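Local structure of exodeoxyribonuclease III (Archaeoglobus fulgidus, 2VOA) at residues P21-K24 with I30-M33. The protein is an AP endonuclease that acts at abasic sites in DNA, probably with magnesium or manganese ions, and belongs to the exonuclease III family. The protein carries 1 engineered substitution. Residues are numbered along the deposited sequence; the frame is centred on the assembly and turned at random.
Sequences PWLK and ILCM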
# COMPACT_ATOMS: atom_id res chain seq x y z
N PRO A 21 -5.57 15.93 -4.86
CA PRO A 21 -6.95 16.17 -5.35
C PRO A 21 -7.79 17.07 -4.42
O PRO A 21 -8.63 17.87 -4.88
CB PRO A 21 -7.55 14.76 -5.39
CG PRO A 21 -6.35 13.85 -5.60
CD PRO A 21 -5.28 14.48 -4.74
N TRP A 22 -7.56 16.96 -3.11
CA TRP A 22 -8.31 17.77 -2.16
C TRP A 22 -7.97 19.26 -2.38
O TRP A 22 -8.86 20.10 -2.38
CB TRP A 22 -8.07 17.31 -0.72
CG TRP A 22 -8.98 17.98 0.27
CD1 TRP A 22 -10.22 17.54 0.68
CD2 TRP A 22 -8.75 19.21 0.94
NE1 TRP A 22 -10.77 18.44 1.56
CE2 TRP A 22 -9.88 19.47 1.76
CE3 TRP A 22 -7.69 20.13 0.95
CZ2 TRP A 22 -9.98 20.61 2.58
CZ3 TRP A 22 -7.78 21.27 1.77
CH2 TRP A 22 -8.93 21.50 2.55
N LEU A 23 -6.68 19.57 -2.58
CA LEU A 23 -6.26 20.96 -2.87
C LEU A 23 -6.85 21.46 -4.20
O LEU A 23 -7.30 22.60 -4.31
CB LEU A 23 -4.73 21.10 -2.88
CG LEU A 23 -4.05 21.10 -1.51
CD1 LEU A 23 -2.56 20.93 -1.66
CD2 LEU A 23 -4.37 22.37 -0.73
N LYS A 24 -6.85 20.60 -5.21
CA LYS A 24 -7.44 20.97 -6.49
C LYS A 24 -8.93 21.31 -6.37
O LYS A 24 -9.41 22.24 -7.01
CB LYS A 24 -7.20 19.86 -7.53
CG LYS A 24 -5.86 20.03 -8.25
CD LYS A 24 -5.91 19.46 -9.66
CE LYS A 24 -5.11 20.33 -10.67
NZ LYS A 24 -4.51 19.54 -11.81
N ILE A 30 -4.30 28.56 2.28
CA ILE A 30 -3.25 28.04 3.15
C ILE A 30 -3.74 26.66 3.65
O ILE A 30 -4.89 26.55 4.09
CB ILE A 30 -3.07 28.98 4.39
CG1 ILE A 30 -2.53 30.34 3.94
CG2 ILE A 30 -2.13 28.34 5.39
CD1 ILE A 30 -2.67 31.45 4.94
N LEU A 31 -2.89 25.63 3.54
CA LEU A 31 -3.17 24.31 4.17
C LEU A 31 -2.00 23.95 5.06
O LEU A 31 -0.88 23.73 4.56
CB LEU A 31 -3.35 23.20 3.12
CG LEU A 31 -3.44 21.79 3.71
CD1 LEU A 31 -4.71 21.59 4.52
CD2 LEU A 31 -3.31 20.71 2.62
N CYS A 32 -2.27 23.90 6.37
CA CYS A 32 -1.29 23.39 7.36
C CYS A 32 -1.39 21.88 7.46
O CYS A 32 -2.49 21.35 7.58
CB CYS A 32 -1.52 24.01 8.73
SG CYS A 32 -1.27 25.78 8.70
N MET A 33 -0.26 21.19 7.46
CA MET A 33 -0.29 19.73 7.57
C MET A 33 0.56 19.27 8.74
O MET A 33 1.58 19.89 9.05
CB MET A 33 0.26 19.10 6.28
CG MET A 33 -0.62 19.31 5.08
SD MET A 33 0.25 18.97 3.53
CE MET A 33 0.95 20.60 3.19
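Leu31 meets both Leu23 and Trp22, and all of the contact is apolar. The two methyls of Leu31 divide the partners: CD2 faces Leu23 and CD1 faces Trp22. CD2 of Leu31 lies 3.9 Å from CD2 of Leu23, a methyl-to-methyl contact. That same Leu23 methyl also reaches the stem of Leu31, with CD2 of Leu23 4.1 Å from CB of Leu31. The other branch, CD1 of Leu31, packs against the six-membered part of the Trp22 indole, 4.1 Å from CZ3, and approaches it obliquely. In Trp22, CG stands anti to the backbone N (chi1 -171°), which carries the indole out toward the strand.

The two segments belong to a beta-alpha-beta unit: strand 2-8, helix 16-26 and strand 30-34. The helix packs on one face of a mixed sheet, in which strands 2-8 and 30-34 run parallel as neighbours. Ala5 of strand 2-8 touches both Trp22 and Leu31, so the indole spans the two strands. Ile30 and Cys32 turn to the opposite face and touch Val101 of the second sheet.

No hydrogen bond joins the two segments. The one polar atom of the indole, NE1, is satisfied by a hydrogen bond to OD1 of Asp236, just after strand 230-235.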